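Local atomic coordinates of separin (PDB entry 5U1T), a protein that cleaves the cohesin subunit MCD1/SCC1 as a caspase-like cysteine protease, releasing sister chromosomes for segregation at the onset of anaphase. Residues Cys328-Ile333 / Leu345-Cys350; Phe620-Ile625 / Val893-Asp898; Ser808-Glu813 / Val1478-Ile1483; Glu1291-Leu1296 / Glu1341-Tyr1346. All coordinates share one frame; numbering follows the deposited sequence.

Contact 1 of 4, residues Cys328-Ile333 / Leu345-Cys350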
# COMPACT_ATOMS: atom_id res chain seq x y z
N CYS A 328 -11.91 -10.33 68.52
CA CYS A 328 -11.72 -11.25 69.63
C CYS A 328 -12.09 -12.68 69.26
O CYS A 328 -11.35 -13.63 69.55
CB CYS A 328 -12.57 -10.82 70.85
SG CYS A 328 -11.98 -9.32 71.72
N LEU A 329 -13.24 -12.84 68.63
CA LEU A 329 -13.73 -14.16 68.28
C LEU A 329 -12.83 -14.85 67.27
O LEU A 329 -12.45 -16.01 67.45
CB LEU A 329 -15.17 -14.06 67.77
CG LEU A 329 -15.96 -15.26 67.26
CD1 LEU A 329 -16.17 -16.28 68.36
CD2 LEU A 329 -17.29 -14.80 66.68
N TRP A 330 -12.45 -14.13 66.21
CA TRP A 330 -11.72 -14.77 65.12
C TRP A 330 -10.25 -14.96 65.46
O TRP A 330 -9.58 -15.79 64.86
CB TRP A 330 -11.88 -13.97 63.83
CG TRP A 330 -13.20 -14.24 63.22
CD1 TRP A 330 -14.30 -13.44 63.26
CD2 TRP A 330 -13.58 -15.42 62.51
NE1 TRP A 330 -15.35 -14.04 62.61
CE2 TRP A 330 -14.94 -15.26 62.14
CE3 TRP A 330 -12.91 -16.59 62.14
CZ2 TRP A 330 -15.63 -16.23 61.41
CZ3 TRP A 330 -13.61 -17.56 61.41
CH2 TRP A 330 -14.95 -17.37 61.06
N SER A 331 -9.76 -14.21 66.44
CA SER A 331 -8.40 -14.41 66.89
C SER A 331 -8.32 -15.73 67.65
O SER A 331 -7.34 -16.45 67.53
CB SER A 331 -7.92 -13.25 67.75
OG SER A 331 -8.20 -12.01 67.13
N THR A 332 -9.36 -16.05 68.41
CA THR A 332 -9.37 -17.31 69.15
C THR A 332 -9.51 -18.49 68.18
O THR A 332 -8.99 -19.57 68.44
CB THR A 332 -10.51 -17.38 70.20
OG1 THR A 332 -10.52 -16.19 70.99
CG2 THR A 332 -10.31 -18.58 71.13
N ILE A 333 -10.20 -18.27 67.06
CA ILE A 333 -10.36 -19.35 66.07
C ILE A 333 -9.01 -19.77 65.51
O ILE A 333 -8.71 -20.97 65.47
CB ILE A 333 -11.31 -18.94 64.92
CG1 ILE A 333 -12.72 -18.72 65.45
CG2 ILE A 333 -11.30 -20.01 63.83
CD1 ILE A 333 -13.83 -19.03 64.47
N LEU A 345 -17.08 -21.47 58.19
CA LEU A 345 -17.06 -20.83 56.87
C LEU A 345 -18.32 -20.04 56.58
O LEU A 345 -18.27 -19.01 55.90
CB LEU A 345 -16.84 -21.88 55.79
CG LEU A 345 -15.49 -22.57 55.91
CD1 LEU A 345 -15.44 -23.85 55.12
CD2 LEU A 345 -14.38 -21.63 55.48
N ARG A 346 -19.45 -20.52 57.09
CA ARG A 346 -20.70 -19.78 56.99
C ARG A 346 -20.59 -18.48 57.78
O ARG A 346 -21.01 -17.42 57.32
CB ARG A 346 -21.90 -20.61 57.51
CG ARG A 346 -22.36 -21.76 56.60
CD ARG A 346 -22.30 -21.40 55.12
NE ARG A 346 -21.09 -21.92 54.47
CZ ARG A 346 -20.70 -21.59 53.25
NH1 ARG A 346 -21.41 -20.72 52.54
NH2 ARG A 346 -19.59 -22.11 52.74
N GLN A 347 -20.02 -18.56 58.98
CA GLN A 347 -19.92 -17.39 59.84
C GLN A 347 -18.93 -16.41 59.22
O GLN A 347 -19.17 -15.20 59.22
CB GLN A 347 -19.49 -17.77 61.25
CG GLN A 347 -20.21 -16.99 62.36
CD GLN A 347 -19.85 -15.50 62.40
OE1 GLN A 347 -18.67 -15.15 62.47
NE2 GLN A 347 -20.86 -14.64 62.35
N PHE A 348 -17.84 -16.94 58.67
CA PHE A 348 -16.83 -16.11 58.02
C PHE A 348 -17.48 -15.31 56.92
O PHE A 348 -17.53 -14.08 56.98
CB PHE A 348 -15.70 -16.97 57.45
CG PHE A 348 -14.64 -16.17 56.71
CD1 PHE A 348 -14.76 -15.90 55.36
CD2 PHE A 348 -13.51 -15.72 57.37
CE1 PHE A 348 -13.78 -15.18 54.69
CE2 PHE A 348 -12.53 -15.01 56.70
CZ PHE A 348 -12.67 -14.74 55.36
N ASP A 349 -17.99 -16.03 55.92
CA ASP A 349 -18.69 -15.43 54.79
C ASP A 349 -19.67 -14.37 55.28
O ASP A 349 -19.74 -13.28 54.73
CB ASP A 349 -19.42 -16.50 53.99
CG ASP A 349 -18.46 -17.38 53.22
OD1 ASP A 349 -17.24 -17.29 53.47
OD2 ASP A 349 -18.93 -18.17 52.36
N CYS A 350 -20.37 -14.67 56.36
CA CYS A 350 -21.31 -13.72 56.93
C CYS A 350 -20.62 -12.53 57.59
O CYS A 350 -21.02 -11.38 57.39
CB CYS A 350 -22.20 -14.43 57.94
SG CYS A 350 -23.56 -13.41 58.51
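W330 and F348 meet edge to face where two consecutive helices, 319-336 and 342-357, form a helical hairpin in the helical domain. The two short segments run roughly antiparallel, their directions 141° apart, with their axes 12.6 Å from each other, so large side chains have to bridge the gap. W330 does most of this: with CG anti to its own carbonyl carbon (chi1 -78°), the indole is carried out toward the second helix. F348 is set the other way, CG anti to the backbone N, and its ring stands almost upright on the indole. The planes lie at 87° and the centroid of the six-membered ring of W330 is 5.8 Å from that of F348, with the phenyl edge directed at the indole face. I333 CD1 of the same helix as W330 lies over the opposite face of the indole, toward its rim.

Q347 comes in at the rim of the indole rather than over a face, its bent chain leaving the amide plane tilted modestly from the ring. That amide has stronger partners elsewhere: OE1 is bonded to T351 and NE2 to T309 of helix 298-313, which probably limits its freedom to turn. L378 of helix 365-384 touches both aromatic side chains. At the rim, the closest approach is Q347 OE1 to W330 CZ2, at 3.4 Å.

Contact 2 of 4, residues Phe620-Ile625 / Val893-Asp898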
# COMPACT_ATOMS: atom_id res chain seq x y z
N PHE A 620 9.84 -10.97 -2.09
CA PHE A 620 10.72 -12.11 -1.85
C PHE A 620 9.85 -13.35 -1.90
O PHE A 620 9.90 -14.18 -0.99
CB PHE A 620 11.44 -12.02 -0.51
CG PHE A 620 12.63 -11.11 -0.49
CD1 PHE A 620 12.72 -10.01 -1.32
CD2 PHE A 620 13.68 -11.36 0.38
CE1 PHE A 620 13.84 -9.17 -1.27
CE2 PHE A 620 14.79 -10.52 0.42
CZ PHE A 620 14.86 -9.43 -0.40
N ASP A 621 9.04 -13.46 -2.95
CA ASP A 621 7.90 -14.37 -2.97
C ASP A 621 8.24 -15.85 -2.70
O ASP A 621 7.40 -16.59 -2.18
CB ASP A 621 7.17 -14.23 -4.31
CG ASP A 621 6.88 -12.77 -4.68
OD1 ASP A 621 6.52 -11.97 -3.79
OD2 ASP A 621 7.00 -12.41 -5.88
N LYS A 622 9.46 -16.27 -3.03
CA LYS A 622 9.90 -17.64 -2.80
C LYS A 622 10.01 -17.91 -1.29
O LYS A 622 9.43 -18.86 -0.76
CB LYS A 622 11.23 -17.88 -3.50
CG LYS A 622 11.69 -19.32 -3.58
CD LYS A 622 13.03 -19.40 -4.28
CE LYS A 622 13.09 -20.52 -5.33
NZ LYS A 622 13.17 -21.92 -4.76
N LEU A 623 10.78 -17.05 -0.63
CA LEU A 623 10.94 -17.07 0.82
C LEU A 623 9.58 -16.94 1.49
O LEU A 623 9.27 -17.67 2.42
CB LEU A 623 11.89 -15.95 1.29
CG LEU A 623 13.36 -16.22 0.94
CD1 LEU A 623 14.25 -15.05 1.30
CD2 LEU A 623 13.82 -17.49 1.62
N SER A 624 8.76 -16.02 1.00
CA SER A 624 7.41 -15.89 1.52
C SER A 624 6.65 -17.23 1.51
O SER A 624 6.05 -17.60 2.51
CB SER A 624 6.63 -14.82 0.73
OG SER A 624 7.02 -13.52 1.13
N ILE A 625 6.71 -17.96 0.40
CA ILE A 625 5.99 -19.23 0.30
C ILE A 625 6.56 -20.24 1.30
O ILE A 625 5.82 -20.93 2.01
CB ILE A 625 6.02 -19.81 -1.15
CG1 ILE A 625 5.18 -18.93 -2.07
CG2 ILE A 625 5.45 -21.20 -1.21
CD1 ILE A 625 5.34 -19.22 -3.54
N VAL A 893 13.79 -19.91 -15.06
CA VAL A 893 13.83 -21.34 -14.80
C VAL A 893 14.69 -21.64 -13.57
O VAL A 893 14.41 -22.59 -12.84
CB VAL A 893 14.34 -22.17 -16.02
CG1 VAL A 893 13.60 -21.78 -17.29
CG2 VAL A 893 15.86 -22.07 -16.20
N LEU A 894 15.71 -20.84 -13.31
CA LEU A 894 16.53 -21.11 -12.13
C LEU A 894 15.86 -20.66 -10.84
O LEU A 894 16.40 -20.86 -9.76
CB LEU A 894 17.90 -20.43 -12.23
CG LEU A 894 18.91 -21.14 -13.12
CD1 LEU A 894 20.28 -20.50 -12.95
CD2 LEU A 894 18.96 -22.66 -12.83
N TYR A 895 14.70 -20.02 -10.95
CA TYR A 895 14.01 -19.49 -9.78
C TYR A 895 12.83 -20.38 -9.46
O TYR A 895 12.55 -20.61 -8.29
CB TYR A 895 13.56 -18.05 -10.03
CG TYR A 895 12.95 -17.35 -8.83
CD1 TYR A 895 11.61 -17.51 -8.50
CD2 TYR A 895 13.71 -16.50 -8.04
CE1 TYR A 895 11.05 -16.86 -7.41
CE2 TYR A 895 13.16 -15.84 -6.96
CZ TYR A 895 11.83 -16.01 -6.65
OH TYR A 895 11.27 -15.34 -5.58
N PHE A 896 12.16 -20.91 -10.48
CA PHE A 896 11.07 -21.84 -10.22
C PHE A 896 11.53 -23.30 -10.24
O PHE A 896 10.85 -24.17 -9.68
CB PHE A 896 9.95 -21.64 -11.23
CG PHE A 896 9.22 -20.36 -11.04
CD1 PHE A 896 8.21 -20.26 -10.11
CD2 PHE A 896 9.56 -19.24 -11.78
CE1 PHE A 896 7.54 -19.09 -9.93
CE2 PHE A 896 8.89 -18.07 -11.59
CZ PHE A 896 7.88 -17.99 -10.66
N GLY A 897 12.68 -23.57 -10.84
CA GLY A 897 13.21 -24.92 -10.92
C GLY A 897 12.14 -25.86 -11.42
O GLY A 897 11.59 -25.66 -12.50
N ASP A 898 11.81 -26.85 -10.61
CA ASP A 898 10.83 -27.86 -10.98
C ASP A 898 9.38 -27.40 -10.78
O ASP A 898 8.45 -28.14 -11.11
CB ASP A 898 11.07 -29.12 -10.16
CG ASP A 898 11.24 -28.80 -8.71
OD1 ASP A 898 10.62 -27.81 -8.27
OD2 ASP A 898 12.01 -29.50 -8.02
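The hydroxyl of Y895 reaches the first turn of helix 621-633, where K622 N donates a hydrogen bond to Y895 OH over 3.3 Å. The bond is bent, with an N-H...O angle of 138°. F620 is the N-cap of this helix, so the amide of K622 belongs to the opening turn, whose N-H groups have no acceptor earlier in the helix; the phenol supplies one from outside. The same hydroxyl is also hydrogen-bonded to the carbonyl oxygen of A870, which makes it a link between two backbone groups.

The side chain of K622 passes across the phenol. Its CB rests 3.3 Å from Y895 OH, and further out CD passes over one face of the ring, toward the rim and 4.3 Å above the plane. Y895 reaches this far because CG stands anti to the backbone N (chi1 -174°), sending the ring away from its own short helix. Behind it, Y895 CD1 sits over the centre of the F896 ring, backing the phenol from within its own segment. A phenylalanine in place of Y895 would probably leave both K622 N and the A870 carbonyl without their shared polar partner.

Beyond this shell, D621 is bonded to S655. Y895 thereby ties helix 893-896 to the start of helix 621-633, which is flanked by helices 578-590 and 602-617, where F620 packs, and by helix 642-655, against which I625 lies.

Contact 3 of 4, residues Ser808-Glu813 / Val1478-Ile1483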
# COMPACT_ATOMS: atom_id res chain seq x y z
N SER A 808 -3.48 10.05 -24.44
CA SER A 808 -3.39 11.40 -23.91
C SER A 808 -2.02 11.74 -23.33
O SER A 808 -1.77 11.55 -22.14
CB SER A 808 -4.45 11.62 -22.85
OG SER A 808 -4.45 12.97 -22.43
N ALA A 809 -1.12 12.25 -24.17
CA ALA A 809 0.16 12.76 -23.72
C ALA A 809 0.00 13.79 -22.60
O ALA A 809 0.76 13.78 -21.63
CB ALA A 809 0.92 13.37 -24.89
N ARG A 810 -1.00 14.65 -22.71
CA ARG A 810 -1.18 15.74 -21.76
C ARG A 810 -1.26 15.25 -20.31
O ARG A 810 -0.60 15.79 -19.41
CB ARG A 810 -2.43 16.55 -22.11
CG ARG A 810 -2.50 17.92 -21.43
CD ARG A 810 -3.85 18.59 -21.63
NE ARG A 810 -3.94 19.35 -22.87
CZ ARG A 810 -4.02 20.69 -22.94
NH1 ARG A 810 -4.11 21.31 -24.11
NH2 ARG A 810 -4.00 21.41 -21.82
N ASP A 811 -2.07 14.22 -20.07
CA ASP A 811 -2.28 13.75 -18.71
C ASP A 811 -1.13 12.90 -18.24
O ASP A 811 -0.86 12.82 -17.05
CB ASP A 811 -3.57 12.95 -18.60
CG ASP A 811 -4.79 13.78 -18.91
OD1 ASP A 811 -5.34 14.40 -17.98
OD2 ASP A 811 -5.21 13.80 -20.09
N CYS A 812 -0.47 12.25 -19.18
CA CYS A 812 0.65 11.39 -18.85
C CYS A 812 1.81 12.22 -18.36
O CYS A 812 2.47 11.88 -17.37
CB CYS A 812 1.05 10.55 -20.06
SG CYS A 812 -0.01 9.12 -20.32
N GLU A 813 2.05 13.33 -19.05
CA GLU A 813 3.09 14.24 -18.63
C GLU A 813 2.81 14.73 -17.23
O GLU A 813 3.72 14.81 -16.41
CB GLU A 813 3.20 15.42 -19.58
CG GLU A 813 3.95 15.12 -20.85
CD GLU A 813 5.36 14.61 -20.60
OE1 GLU A 813 5.58 13.39 -20.72
OE2 GLU A 813 6.26 15.42 -20.29
N VAL A 1478 -6.74 31.73 -20.31
CA VAL A 1478 -7.88 30.84 -20.12
C VAL A 1478 -7.46 29.39 -20.28
O VAL A 1478 -6.74 29.05 -21.21
CB VAL A 1478 -9.02 31.15 -21.10
CG1 VAL A 1478 -8.53 31.11 -22.53
CG2 VAL A 1478 -10.19 30.21 -20.89
N ARG A 1479 -7.90 28.55 -19.36
CA ARG A 1479 -7.43 27.18 -19.29
C ARG A 1479 -8.02 26.32 -20.40
O ARG A 1479 -9.14 26.58 -20.85
CB ARG A 1479 -7.78 26.57 -17.94
CG ARG A 1479 -7.07 27.24 -16.78
CD ARG A 1479 -7.66 26.78 -15.48
NE ARG A 1479 -8.92 27.45 -15.18
CZ ARG A 1479 -9.80 27.01 -14.28
NH1 ARG A 1479 -10.93 27.67 -14.05
NH2 ARG A 1479 -9.54 25.89 -13.63
N SER A 1480 -7.26 25.32 -20.82
CA SER A 1480 -7.69 24.35 -21.82
C SER A 1480 -9.06 23.77 -21.44
O SER A 1480 -9.93 23.58 -22.29
CB SER A 1480 -6.65 23.22 -21.97
OG SER A 1480 -5.32 23.71 -22.16
N LYS A 1481 -9.24 23.55 -20.15
CA LYS A 1481 -10.40 22.85 -19.58
C LYS A 1481 -11.75 23.50 -19.85
O LYS A 1481 -12.73 22.81 -20.12
CB LYS A 1481 -10.22 22.74 -18.07
CG LYS A 1481 -8.86 22.22 -17.68
CD LYS A 1481 -8.87 20.70 -17.53
CE LYS A 1481 -9.84 20.26 -16.42
NZ LYS A 1481 -9.74 18.79 -16.15
N GLU A 1482 -11.79 24.82 -19.73
CA GLU A 1482 -13.04 25.55 -19.83
C GLU A 1482 -13.46 25.79 -21.29
O GLU A 1482 -14.65 25.79 -21.60
CB GLU A 1482 -12.93 26.89 -19.10
CG GLU A 1482 -13.91 27.04 -17.93
CD GLU A 1482 -13.68 26.02 -16.82
OE1 GLU A 1482 -12.51 25.65 -16.55
OE2 GLU A 1482 -14.68 25.59 -16.22
N ILE A 1483 -12.49 26.00 -22.18
CA ILE A 1483 -12.83 26.08 -23.59
C ILE A 1483 -13.50 24.76 -23.97
O ILE A 1483 -14.55 24.75 -24.62
CB ILE A 1483 -11.60 26.33 -24.48
CG1 ILE A 1483 -11.09 27.75 -24.30
CG2 ILE A 1483 -11.95 26.10 -25.92
CD1 ILE A 1483 -9.66 27.91 -24.67
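R810 and S1480 make a side-chain bridge between the helical domain and the protease region of the C50 family. From CB the arginine leaves helix 809-825 almost fully extended: CG lies anti to the backbone N, and CD continues the line. The chain then bends at chi3, -86°, which turns the guanidinium edge to the serine. CZ is the first atom to come near, and the two terminal nitrogens straddle a single oxygen. NH2 makes the main bond, 2.7 Å to S1480 OG with an N-H...O angle of 139°; OG sits 26° out of the guanidinium plane. The second bond, from NH1 to the same S1480 OG at 3.3 Å, is weak and more sharply bent.

Further out, the guanidinium makes a cation-pi contact with an aromatic side chain of the other protein chain in the assembly, and D811 OD1 is hydrogen-bonded to an aromatic residue of that chain. A methionine in place of R810 would probably leave S1480 OG without its two N-H donors and the neighbouring chain's aromatic ring without its cation.

The junction is framed on both sides. D811 and C812 pack on the end of helix 782-805, R810 touches T1511, and A809 and E813 touch Y1505 in a loop of the protease region. Behind S1480, V1478 lies against helix 1453-1461 and I1483 against helix 1513-1519.

Contact 4 of 4, residues Glu1291-Leu1296 / Glu1341-Tyr1346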
# COMPACT_ATOMS: atom_id res chain seq x y z
N GLU A 1291 -9.22 8.70 -65.46
CA GLU A 1291 -9.47 10.14 -65.29
C GLU A 1291 -8.21 10.92 -64.95
O GLU A 1291 -8.11 12.10 -65.23
CB GLU A 1291 -10.52 10.40 -64.22
CG GLU A 1291 -11.93 10.07 -64.64
CD GLU A 1291 -12.91 10.10 -63.49
OE1 GLU A 1291 -14.08 9.63 -63.65
OE2 GLU A 1291 -12.51 10.58 -62.41
N LEU A 1292 -7.26 10.25 -64.32
CA LEU A 1292 -6.03 10.91 -63.92
C LEU A 1292 -5.29 11.44 -65.14
O LEU A 1292 -4.61 12.46 -65.06
CB LEU A 1292 -5.13 9.97 -63.13
CG LEU A 1292 -5.53 9.68 -61.68
CD1 LEU A 1292 -4.54 8.73 -61.05
CD2 LEU A 1292 -5.64 10.98 -60.91
N PHE A 1293 -5.42 10.75 -66.27
CA PHE A 1293 -4.75 11.15 -67.51
C PHE A 1293 -5.33 12.46 -68.02
O PHE A 1293 -4.59 13.40 -68.32
CB PHE A 1293 -4.86 10.05 -68.58
CG PHE A 1293 -3.93 8.89 -68.34
CD1 PHE A 1293 -4.30 7.84 -67.51
CD2 PHE A 1293 -2.66 8.88 -68.91
CE1 PHE A 1293 -3.44 6.81 -67.26
CE2 PHE A 1293 -1.80 7.84 -68.68
CZ PHE A 1293 -2.19 6.80 -67.84
N LEU A 1294 -6.66 12.52 -68.07
CA LEU A 1294 -7.38 13.73 -68.43
C LEU A 1294 -7.07 14.90 -67.51
O LEU A 1294 -7.32 16.05 -67.86
CB LEU A 1294 -8.88 13.48 -68.41
CG LEU A 1294 -9.40 12.54 -69.50
CD1 LEU A 1294 -10.91 12.67 -69.65
CD2 LEU A 1294 -8.68 12.85 -70.79
N LYS A 1295 -6.56 14.63 -66.32
CA LYS A 1295 -6.34 15.74 -65.42
C LYS A 1295 -4.93 16.31 -65.60
O LYS A 1295 -4.63 17.38 -65.09
CB LYS A 1295 -6.63 15.31 -63.98
CG LYS A 1295 -8.15 15.26 -63.69
CD LYS A 1295 -8.52 14.59 -62.38
CE LYS A 1295 -10.04 14.66 -62.15
NZ LYS A 1295 -10.55 13.90 -60.97
N LEU A 1296 -4.07 15.65 -66.36
CA LEU A 1296 -2.76 16.22 -66.66
C LEU A 1296 -2.87 17.49 -67.55
O LEU A 1296 -3.80 17.64 -68.35
CB LEU A 1296 -1.87 15.18 -67.34
CG LEU A 1296 -1.64 13.85 -66.64
CD1 LEU A 1296 -1.23 12.78 -67.64
CD2 LEU A 1296 -0.58 14.02 -65.57
N GLU A 1341 -1.79 13.24 -77.45
CA GLU A 1341 -2.72 13.69 -78.46
C GLU A 1341 -4.13 13.71 -77.89
O GLU A 1341 -4.79 14.75 -77.88
CB GLU A 1341 -2.63 12.78 -79.69
CG GLU A 1341 -3.44 13.18 -80.90
CD GLU A 1341 -3.40 12.11 -82.01
OE1 GLU A 1341 -2.46 11.26 -82.02
OE2 GLU A 1341 -4.32 12.13 -82.88
N GLN A 1342 -4.60 12.57 -77.40
CA GLN A 1342 -5.95 12.50 -76.85
C GLN A 1342 -6.14 13.45 -75.64
O GLN A 1342 -7.23 13.98 -75.45
CB GLN A 1342 -6.30 11.06 -76.47
CG GLN A 1342 -6.40 10.08 -77.61
CD GLN A 1342 -7.12 10.63 -78.84
OE1 GLN A 1342 -8.32 10.95 -78.80
NE2 GLN A 1342 -6.39 10.74 -79.95
N ILE A 1343 -5.10 13.66 -74.84
CA ILE A 1343 -5.21 14.53 -73.68
C ILE A 1343 -5.32 15.99 -74.16
O ILE A 1343 -6.20 16.73 -73.72
CB ILE A 1343 -4.02 14.33 -72.67
CG1 ILE A 1343 -4.08 12.94 -72.02
CG2 ILE A 1343 -4.04 15.39 -71.57
CD1 ILE A 1343 -2.84 12.58 -71.22
N LYS A 1344 -4.45 16.40 -75.10
CA LYS A 1344 -4.55 17.74 -75.70
C LYS A 1344 -5.95 17.99 -76.27
O LYS A 1344 -6.53 19.05 -76.04
CB LYS A 1344 -3.50 17.93 -76.79
CG LYS A 1344 -2.18 18.45 -76.26
CD LYS A 1344 -1.10 18.43 -77.32
CE LYS A 1344 0.23 18.88 -76.75
NZ LYS A 1344 1.32 18.81 -77.74
N LYS A 1345 -6.49 17.01 -76.97
CA LYS A 1345 -7.82 17.13 -77.56
C LYS A 1345 -8.89 17.33 -76.49
O LYS A 1345 -9.86 18.05 -76.70
CB LYS A 1345 -8.16 15.90 -78.41
CG LYS A 1345 -9.39 16.06 -79.31
CD LYS A 1345 -9.71 14.74 -80.02
CE LYS A 1345 -10.80 14.94 -81.08
NZ LYS A 1345 -11.06 13.73 -81.92
N TYR A 1346 -8.70 16.70 -75.34
CA TYR A 1346 -9.69 16.75 -74.28
C TYR A 1346 -9.66 18.10 -73.57
O TYR A 1346 -10.70 18.74 -73.38
CB TYR A 1346 -9.46 15.63 -73.27
CG TYR A 1346 -10.33 15.81 -72.05
CD1 TYR A 1346 -11.65 15.38 -72.06
CD2 TYR A 1346 -9.85 16.44 -70.91
CE1 TYR A 1346 -12.45 15.56 -70.96
CE2 TYR A 1346 -10.63 16.63 -69.84
CZ TYR A 1346 -11.93 16.18 -69.85
OH TYR A 1346 -12.72 16.37 -68.75
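L1294 presses its branched end onto the ring of Y1346, a bump laid over a flat surface. CD1 is centred on the face: it stands 3.6 Å from the centroid of the Y1346 ring and only 13° off the ring normal, a well-formed CH-pi contact. The second methyl shifts toward the root of the ring, with L1294 CD2 3.6 Å from Y1346 CG, so the fork of the leucine spans the ring from its centre to its attachment point. Leucine and tyrosine cross at about a right angle.

The reverse fit is made by I1343. Its CG1 lies beside the backbone N, anti to the carbonyl carbon (chi1 -67°), and CD1 projects into a hollow between F1293 and L1296. F1293 O forms one wall, 3.5 Å from I1343 CD1, while L1296 CD1 forms another at 3.9 Å from the same methyl. F1293 CB completes the pocket at longer range. Between these two fits the backbones draw close, with L1294 CA 5.7 Å from I1343 CA.

The pair joins helix 1332-1347 to segment 1291-1296 within the C50 family region, and F1258 of helix 1252-1269 also packs on L1294. Polar groups are tied at the margins: Y1346 OH bonds to D1251 N, and R1347 to L1294 O. Across the two segments themselves there is no hydrogen bond, so cohesion here rests on dispersion and complementary shape.

In the fold
Along the elongated chain, contact 1 closes first, near the N-terminal end; its centre lies about 73 Å from that of contact 2 and about 137 Å from that of contact 4, which lies on the opposite side of the chain's centre from contact 1. Contacts 1 and 2 join helices of the helical domain, locally in the first case and across 267 residues in the second. Contact 3 begins inside the loop of contact 2 and ends in the C50 protease region, so the two interlock along the sequence, their centres about 45 Å apart. Contact 4, nested within the loop of contact 3, belongs wholly to the protease region. Of these four, contact 3 joins the two regions.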